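Local coordinates for TfuA domain-containing protein (PDB 6XP8) that takes part in peptide backbone thioamidation, probably as the partner of a YcaO enzyme, at residues 28-33 with 55-61; 148-152 with 178-183. One frame throughout, in Å; residues are numbered along the deposited sequence.

Contact 1. Residues 28-33 with 55-61; sequences VRRFQL and AAVGHRE
A type II beta turn, Arg29 to Gln32, sits against the capped start of helix 59-67, where Glu61 meets the backbone of Phe31. Gly58 is the N-cap of that helix. Its N donates to Glu61 OE2 at 3.0 Å, the half of a capping box that a glycine can still supply. The same carboxylate reaches the turn. Phe31 N donates to Glu61 OE1 at 2.7 Å, from above the carboxylate plane and with a bent N-H...O angle of 130°. Water 2 also donates to Glu61 OE1 and links it to Arg29 O and Gln32 N, so this oxygen is held twice. The Phe31 ring stacks on the carboxylate, the planes 22° apart, with Glu61 OE2 over one ring face. Glu61 CG lies 3.9 Å from Phe31 CE1.

One residue earlier, Arg30 N donates to Ala55 O at 2.7 Å. Arg30 CG is anti to the backbone N (chi1 -172°), which carries the chain past Ala56 O. The guanidinium then lies with Ala56 O over one face. Water 1 bridges Val28 O and Val57 N. On the side facing the sheet, Val28 CG1 meets Val57 CG1 at 3.8 Å, and Leu33 CD1 packs 4.1 Å from Val57 CG2.

Val28 and Leu33 both rest on Phe6 of strand 3-6. Val28 touches Ile46 and Leu33 touches Ile44 of strand 43-46. Val57 packs on Met78 of helix 78-86, and its O accepts a bond from Arg82 of that helix.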
ATOM      1  N   VAL A  28     -10.857   3.691   2.062  1.00 13.78           N
ATOM      2  CA  VAL A  28     -11.925   4.330   1.282  1.00 14.19           C
ATOM      3  C   VAL A  28     -12.795   3.311   0.532  1.00 14.79           C
ATOM      4  O   VAL A  28     -12.291   2.295   0.040  1.00 14.54           O
ATOM      5  CB  VAL A  28     -11.374   5.453   0.355  1.00 13.93           C
ATOM      6  CG1 VAL A  28     -10.521   4.899  -0.787  1.00 13.51           C
ATOM      7  CG2 VAL A  28     -12.489   6.370  -0.153  1.00 13.94           C
ATOM      8  N   ARG A  29     -14.099   3.589   0.503  1.00 15.89           N
ATOM      9  CA  ARG A  29     -15.077   2.812  -0.258  1.00 17.62           C
ATOM     10  C   ARG A  29     -15.844   3.727  -1.201  1.00 18.88           C
ATOM     11  O   ARG A  29     -15.794   4.951  -1.065  1.00 18.60           O
ATOM     12  CB  ARG A  29     -16.066   2.094   0.669  1.00 18.57           C
ATOM     13  CG  ARG A  29     -15.431   1.185   1.707  1.00 19.93           C
ATOM     14  CD  ARG A  29     -16.445   0.222   2.303  1.00 21.30           C
ATOM     15  NE  ARG A  29     -17.468   0.885   3.116  1.00 22.50           N
ATOM     16  CZ  ARG A  29     -17.345   1.191   4.409  1.00 23.40           C
ATOM     17  NH1 ARG A  29     -16.228   0.920   5.076  1.00 25.04           N
ATOM     18  NH2 ARG A  29     -18.349   1.782   5.038  1.00 23.88           N
ATOM     19  N   ARG A  30     -16.578   3.116  -2.131  1.00 20.62           N
ATOM     20  CA  ARG A  30     -17.391   3.825  -3.120  1.00 22.27           C
ATOM     21  C   ARG A  30     -18.362   4.828  -2.476  1.00 22.35           C
ATOM     22  O   ARG A  30     -19.030   4.534  -1.479  1.00 22.08           O
ATOM     23  CB  ARG A  30     -18.122   2.814  -4.019  1.00 24.46           C
ATOM     24  CG  ARG A  30     -18.852   3.414  -5.219  1.00 26.06           C
ATOM     25  CD  ARG A  30     -19.558   2.348  -6.046  1.00 29.13           C
ATOM     26  NE  ARG A  30     -18.898   2.127  -7.331  1.00 30.66           N
ATOM     27  CZ  ARG A  30     -17.887   1.283  -7.539  1.00 31.86           C
ATOM     28  NH1 ARG A  30     -17.394   0.556  -6.550  1.00 31.97           N
ATOM     29  NH2 ARG A  30     -17.366   1.168  -8.753  1.00 33.26           N
ATOM     30  N   PHE A  31     -18.379   6.027  -3.053  1.00 22.98           N
ATOM     31  CA  PHE A  31     -19.205   7.169  -2.628  1.00 23.60           C
ATOM     32  C   PHE A  31     -19.010   7.656  -1.192  1.00 22.83           C
ATOM     33  O   PHE A  31     -19.954   8.076  -0.518  1.00 23.99           O
ATOM     34  CB  PHE A  31     -20.677   6.987  -3.044  1.00 25.30           C
ATOM     35  CG  PHE A  31     -20.883   7.082  -4.529  1.00 26.53           C
ATOM     36  CD1 PHE A  31     -20.479   8.228  -5.233  1.00 27.23           C
ATOM     37  CD2 PHE A  31     -21.459   6.029  -5.239  1.00 27.65           C
ATOM     38  CE1 PHE A  31     -20.653   8.317  -6.608  1.00 27.78           C
ATOM     39  CE2 PHE A  31     -21.646   6.118  -6.613  1.00 28.00           C
ATOM     40  CZ  PHE A  31     -21.239   7.261  -7.297  1.00 28.49           C
ATOM     41  N   GLN A  32     -17.755   7.622  -0.749  1.00 21.61           N
ATOM     42  CA  GLN A  32     -17.367   8.225   0.516  1.00 21.03           C
ATOM     43  C   GLN A  32     -16.721   9.601   0.345  1.00 21.08           C
ATOM     44  O   GLN A  32     -16.837  10.446   1.239  1.00 21.37           O
ATOM     45  CB  GLN A  32     -16.447   7.298   1.310  1.00 20.43           C
ATOM     46  CG  GLN A  32     -17.152   6.060   1.835  1.00 19.80           C
ATOM     47  CD  GLN A  32     -16.287   5.232   2.763  1.00 19.66           C
ATOM     48  OE1 GLN A  32     -15.067   5.161   2.608  1.00 18.91           O
ATOM     49  NE2 GLN A  32     -16.920   4.601   3.738  1.00 20.06           N
ATOM     50  N   LEU A  33     -16.057   9.822  -0.794  1.00 20.27           N
ATOM     51  CA  LEU A  33     -15.334  11.078  -1.049  1.00 20.14           C
ATOM     52  C   LEU A  33     -16.233  12.309  -1.092  1.00 20.35           C
ATOM     53  O   LEU A  33     -15.879  13.346  -0.530  1.00 19.83           O
ATOM     54  CB  LEU A  33     -14.518  11.014  -2.348  1.00 19.76           C
ATOM     55  CG  LEU A  33     -13.314  10.083  -2.534  1.00 19.68           C
ATOM     56  CD1 LEU A  33     -12.544  10.525  -3.764  1.00 19.07           C
ATOM     57  CD2 LEU A  33     -12.380  10.050  -1.333  1.00 19.66           C
ATOM     58  N   ALA A  55     -17.386  -2.070  -4.237  1.00 17.61           N
ATOM     59  CA  ALA A  55     -17.103  -1.126  -3.168  1.00 16.97           C
ATOM     60  C   ALA A  55     -15.881  -0.230  -3.407  1.00 16.47           C
ATOM     61  O   ALA A  55     -15.606   0.642  -2.595  1.00 16.87           O
ATOM     62  CB  ALA A  55     -16.965  -1.883  -1.850  1.00 17.42           C
ATOM     63  N   ALA A  56     -15.155  -0.433  -4.508  1.00 15.90           N
ATOM     64  CA  ALA A  56     -13.930   0.340  -4.766  1.00 15.54           C
ATOM     65  C   ALA A  56     -14.226   1.788  -5.135  1.00 15.63           C
ATOM     66  O   ALA A  56     -15.212   2.066  -5.827  1.00 15.62           O
ATOM     67  CB  ALA A  56     -13.084  -0.327  -5.845  1.00 15.27           C
ATOM     68  N   VAL A  57     -13.366   2.701  -4.674  1.00 15.42           N
ATOM     69  CA  VAL A  57     -13.469   4.123  -5.033  1.00 15.69           C
ATOM     70  C   VAL A  57     -13.367   4.280  -6.558  1.00 15.96           C
ATOM     71  O   VAL A  57     -12.475   3.710  -7.180  1.00 15.95           O
ATOM     72  CB  VAL A  57     -12.434   5.001  -4.261  1.00 15.41           C
ATOM     73  CG1 VAL A  57     -10.987   4.639  -4.592  1.00 15.44           C
ATOM     74  CG2 VAL A  57     -12.699   6.487  -4.482  1.00 15.46           C
ATOM     75  N   GLY A  58     -14.303   5.021  -7.148  1.00 16.52           N
ATOM     76  CA  GLY A  58     -14.388   5.127  -8.607  1.00 17.23           C
ATOM     77  C   GLY A  58     -13.666   6.342  -9.156  1.00 18.17           C
ATOM     78  O   GLY A  58     -13.482   7.333  -8.438  1.00 17.86           O
ATOM     79  N   HIS A  59     -13.255   6.255 -10.426  1.00 19.12           N
ATOM     80  CA  HIS A  59     -12.640   7.390 -11.133  1.00 20.53           C
ATOM     81  C   HIS A  59     -13.543   8.622 -11.114  1.00 20.94           C
ATOM     82  O   HIS A  59     -13.065   9.734 -10.884  1.00 20.43           O
ATOM     83  CB  HIS A  59     -12.281   7.040 -12.588  1.00 21.74           C
ATOM     84  CG  HIS A  59     -11.192   6.019 -12.729  1.00 23.15           C
ATOM     85  ND1 HIS A  59     -10.798   5.530 -13.956  1.00 24.01           N
ATOM     86  CD2 HIS A  59     -10.422   5.388 -11.808  1.00 23.63           C
ATOM     87  CE1 HIS A  59      -9.830   4.646 -13.785  1.00 24.43           C
ATOM     88  NE2 HIS A  59      -9.586   4.540 -12.492  1.00 23.64           N
ATOM     89  N   ARG A  60     -14.840   8.409 -11.355  1.00 21.67           N
ATOM     90  CA  ARG A  60     -15.855   9.474 -11.327  1.00 22.45           C
ATOM     91  C   ARG A  60     -15.828  10.292 -10.023  1.00 20.95           C
ATOM     92  O   ARG A  60     -15.911  11.525 -10.054  1.00 20.00           O
ATOM     93  CB  ARG A  60     -17.250   8.875 -11.629  1.00 25.49           C
ATOM     94  CG  ARG A  60     -18.471   9.616 -11.084  1.00 29.48           C
ATOM     95  CD  ARG A  60     -18.921  10.778 -11.962  1.00 32.35           C
ATOM     96  NE  ARG A  60     -19.714  11.746 -11.196  1.00 34.77           N
ATOM     97  CZ  ARG A  60     -19.877  13.033 -11.504  1.00 36.50           C
ATOM     98  NH1 ARG A  60     -19.309  13.565 -12.584  1.00 37.34           N
ATOM     99  NH2 ARG A  60     -20.619  13.801 -10.718  1.00 38.27           N
ATOM    100  N   GLU A  61     -15.683   9.595  -8.895  1.00 20.17           N
ATOM    101  CA  GLU A  61     -15.633  10.215  -7.569  1.00 19.89           C
ATOM    102  C   GLU A  61     -14.405  11.099  -7.378  1.00 18.21           C
ATOM    103  O   GLU A  61     -14.509  12.200  -6.831  1.00 17.56           O
ATOM    104  CB  GLU A  61     -15.613   9.146  -6.487  1.00 20.92           C
ATOM    105  CG  GLU A  61     -16.786   8.189  -6.504  1.00 22.72           C
ATOM    106  CD  GLU A  61     -16.661   7.176  -5.398  1.00 22.55           C
ATOM    107  OE1 GLU A  61     -16.482   7.599  -4.239  1.00 23.62           O
ATOM    108  OE2 GLU A  61     -16.734   5.971  -5.691  1.00 23.82           O
TER
HETATM  109  O   HOH W   1     -11.470   1.727  -2.626  1.00 14.90           O
HETATM  110  O   HOH W   2     -15.230   7.320  -2.025  1.00 27.21           O

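Contact 2. Residues 148-152 with 178-183; sequences EHNAL and LIPKEK
Glu148 and Lys183 reach toward each other from two helices, and their side chains cross at about a right angle. Lys183 is extended beyond CG, with CG on the far side of CB from the backbone N (chi1 -151°), and this brings its ammonium to the carboxylate. Lys183 NZ donates to Glu148 OE1 at 2.8 Å and uses the syn lone pair, making a salt bridge. Water 3 closes the other side of the pair: it donates to Glu148 OE2 and accepts from Lys183 NZ. Glu148 OE2 also lies 3.4 Å from Pro180 CD, with the two side chains again roughly perpendicular. Further back, Glu148 CG sits 3.4 Å from Leu178 O.

The contact joins two members of the all-helical part of the chain. Helix 146-157 meets the loop that leads into helix 181-193, where Pro180 is the N-cap. Glu148 OE1 also accepts from Ser145 N, just before its own helix, as the third helical residue does in a capping box. With an alanine here the Lys183 ammonium would probably lose its charged mate, and Ser145 N this acceptor.

Apolar groups fill in on the inner side. Ala151 CB faces Leu178 CB at 4.1 Å, and Leu178 CD1 lies 3.8 Å from Ala151 O. Leu152 and Ile179 cross at about a right angle and meet through their ends, CD1 of Leu152 being 4.1 Å from CD1 of Ile179. Both lean on Leu187 of helix 181-193, and Ile179 touches Val144 as well.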
ATOM      1  N   GLU A 148      16.858 -18.959  -5.377  1.00 20.63           N
ATOM      2  CA  GLU A 148      15.968 -18.986  -4.208  1.00 20.49           C
ATOM      3  C   GLU A 148      15.060 -17.760  -4.147  1.00 20.00           C
ATOM      4  O   GLU A 148      13.866 -17.887  -3.867  1.00 19.74           O
ATOM      5  CB  GLU A 148      16.776 -19.111  -2.913  1.00 20.61           C
ATOM      6  CG  GLU A 148      17.337 -20.507  -2.676  1.00 20.87           C
ATOM      7  CD  GLU A 148      18.512 -20.541  -1.711  1.00 21.53           C
ATOM      8  OE1 GLU A 148      19.061 -19.474  -1.348  1.00 21.84           O
ATOM      9  OE2 GLU A 148      18.892 -21.656  -1.311  1.00 21.61           O
ATOM     10  N   HIS A 149      15.636 -16.587  -4.410  1.00 19.75           N
ATOM     11  CA  HIS A 149      14.878 -15.338  -4.538  1.00 19.38           C
ATOM     12  C   HIS A 149      13.765 -15.479  -5.570  1.00 19.10           C
ATOM     13  O   HIS A 149      12.600 -15.210  -5.267  1.00 18.97           O
ATOM     14  CB  HIS A 149      15.804 -14.174  -4.917  1.00 19.70           C
ATOM     15  CG  HIS A 149      15.076 -12.923  -5.301  1.00 19.98           C
ATOM     16  ND1 HIS A 149      14.624 -12.687  -6.582  1.00 20.24           N
ATOM     17  CD2 HIS A 149      14.714 -11.845  -4.569  1.00 19.99           C
ATOM     18  CE1 HIS A 149      14.012 -11.517  -6.622  1.00 20.68           C
ATOM     19  NE2 HIS A 149      14.059 -10.983  -5.416  1.00 20.96           N
ATOM     20  N   ASN A 150      14.135 -15.902  -6.780  1.00 18.54           N
ATOM     21  CA  ASN A 150      13.186 -16.026  -7.892  1.00 18.70           C
ATOM     22  C   ASN A 150      12.096 -17.063  -7.630  1.00 18.25           C
ATOM     23  O   ASN A 150      10.929 -16.829  -7.967  1.00 19.13           O
ATOM     24  CB  ASN A 150      13.918 -16.334  -9.202  1.00 19.42           C
ATOM     25  CG  ASN A 150      14.863 -15.217  -9.636  1.00 19.92           C
ATOM     26  OD1 ASN A 150      14.893 -14.129  -9.056  1.00 20.78           O
ATOM     27  ND2 ASN A 150      15.647 -15.496 -10.673  1.00 21.07           N
ATOM     28  N   ALA A 151      12.476 -18.190  -7.019  1.00 17.08           N
ATOM     29  CA  ALA A 151      11.528 -19.265  -6.700  1.00 16.57           C
ATOM     30  C   ALA A 151      10.520 -18.813  -5.646  1.00 16.12           C
ATOM     31  O   ALA A 151       9.319 -19.054  -5.791  1.00 15.74           O
ATOM     32  CB  ALA A 151      12.255 -20.528  -6.251  1.00 16.27           C
ATOM     33  N   LEU A 152      11.009 -18.138  -4.602  1.00 16.07           N
ATOM     34  CA  LEU A 152      10.139 -17.655  -3.528  1.00 15.89           C
ATOM     35  C   LEU A 152       9.237 -16.507  -3.973  1.00 15.75           C
ATOM     36  O   LEU A 152       8.093 -16.398  -3.522  1.00 16.05           O
ATOM     37  CB  LEU A 152      10.951 -17.253  -2.296  1.00 15.96           C
ATOM     38  CG  LEU A 152      11.597 -18.411  -1.525  1.00 15.91           C
ATOM     39  CD1 LEU A 152      12.537 -17.850  -0.474  1.00 16.14           C
ATOM     40  CD2 LEU A 152      10.580 -19.357  -0.900  1.00 16.39           C
ATOM     41  N   LEU A 178      12.313 -25.342  -2.386  1.00 21.54           N
ATOM     42  CA  LEU A 178      12.776 -24.086  -2.981  1.00 20.58           C
ATOM     43  C   LEU A 178      13.921 -23.438  -2.203  1.00 20.79           C
ATOM     44  O   LEU A 178      14.625 -22.582  -2.737  1.00 20.68           O
ATOM     45  CB  LEU A 178      11.613 -23.098  -3.124  1.00 20.35           C
ATOM     46  CG  LEU A 178      10.302 -23.541  -3.792  1.00 20.41           C
ATOM     47  CD1 LEU A 178       9.350 -22.354  -3.818  1.00 20.46           C
ATOM     48  CD2 LEU A 178      10.502 -24.100  -5.198  1.00 20.27           C
ATOM     49  N   ILE A 179      14.099 -23.866  -0.954  1.00 20.58           N
ATOM     50  CA  ILE A 179      15.103 -23.311  -0.037  1.00 20.89           C
ATOM     51  C   ILE A 179      15.395 -24.352   1.066  1.00 21.00           C
ATOM     52  O   ILE A 179      14.472 -25.045   1.509  1.00 21.06           O
ATOM     53  CB  ILE A 179      14.635 -21.934   0.554  1.00 20.86           C
ATOM     54  CG1 ILE A 179      15.781 -21.205   1.286  1.00 20.79           C
ATOM     55  CG2 ILE A 179      13.365 -22.074   1.409  1.00 20.94           C
ATOM     56  CD1 ILE A 179      15.544 -19.725   1.522  1.00 21.33           C
ATOM     57  N   PRO A 180      16.680 -24.502   1.480  1.00 21.27           N
ATOM     58  CA  PRO A 180      16.951 -25.327   2.663  1.00 22.01           C
ATOM     59  C   PRO A 180      16.230 -24.769   3.884  1.00 22.91           C
ATOM     60  O   PRO A 180      16.116 -23.548   4.023  1.00 22.24           O
ATOM     61  CB  PRO A 180      18.468 -25.211   2.833  1.00 22.00           C
ATOM     62  CG  PRO A 180      18.974 -24.957   1.457  1.00 21.99           C
ATOM     63  CD  PRO A 180      17.932 -24.087   0.812  1.00 21.63           C
ATOM     64  N   LYS A 181      15.744 -25.659   4.747  1.00 24.42           N
ATOM     65  CA  LYS A 181      14.929 -25.256   5.898  1.00 25.87           C
ATOM     66  C   LYS A 181      15.671 -24.394   6.926  1.00 26.32           C
ATOM     67  O   LYS A 181      15.078 -23.475   7.491  1.00 25.78           O
ATOM     68  CB  LYS A 181      14.240 -26.464   6.543  1.00 27.88           C
ATOM     69  CG  LYS A 181      13.062 -26.962   5.715  1.00 29.13           C
ATOM     70  CD  LYS A 181      12.395 -28.196   6.293  1.00 30.30           C
ATOM     71  CE  LYS A 181      11.410 -28.760   5.281  1.00 31.56           C
ATOM     72  NZ  LYS A 181      10.931 -30.125   5.633  1.00 32.53           N
ATOM     73  N   GLU A 182      16.958 -24.669   7.148  1.00 26.69           N
ATOM     74  CA  GLU A 182      17.774 -23.837   8.046  1.00 27.39           C
ATOM     75  C   GLU A 182      18.009 -22.440   7.476  1.00 26.96           C
ATOM     76  O   GLU A 182      17.965 -21.447   8.212  1.00 26.18           O
ATOM     77  CB  GLU A 182      19.101 -24.519   8.402  1.00 29.21           C
ATOM     78  CG  GLU A 182      18.956 -25.698   9.354  1.00 31.15           C
ATOM     79  CD  GLU A 182      18.446 -25.295  10.727  1.00 32.34           C
ATOM     80  OE1 GLU A 182      19.240 -24.746  11.523  1.00 34.15           O
ATOM     81  OE2 GLU A 182      17.252 -25.538  11.007  1.00 33.00           O
ATOM     82  N   LYS A 183      18.237 -22.382   6.162  1.00 26.15           N
ATOM     83  CA  LYS A 183      18.355 -21.127   5.423  1.00 25.98           C
ATOM     84  C   LYS A 183      17.019 -20.372   5.420  1.00 25.01           C
ATOM     85  O   LYS A 183      16.999 -19.137   5.481  1.00 24.62           O
ATOM     86  CB  LYS A 183      18.832 -21.394   3.992  1.00 26.43           C
ATOM     87  CG  LYS A 183      19.636 -20.255   3.392  1.00 26.76           C
ATOM     88  CD  LYS A 183      20.184 -20.608   2.018  1.00 27.47           C
ATOM     89  CE  LYS A 183      21.044 -19.474   1.486  1.00 27.35           C
ATOM     90  NZ  LYS A 183      21.429 -19.663   0.060  1.00 28.31           N
TER
HETATM   91  O   HOH W   3      21.261 -22.768  -0.407  1.00 35.96           O

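Overall arrangement
The two contacts lie on opposite sides of the chain's centre, 40 Å apart between centres, and they do not touch. They share no helix or strand. Contact 1 belongs to the part built on the parallel sheet, and half of its touching residues are buried. Contact 2 lies farther out, 26 Å from the chain centre, and joins a helix to the loop and first turn of another, with no strand involved. In both, a glutamate near a helix start also serves a partner across the contact. In contact 1 that partner is a backbone N-H, and backbone groups and waters do most of the polar work. In contact 2 it is a lysine. There the salt bridge lies beside a few apolar contacts, and the total buried surface is smaller.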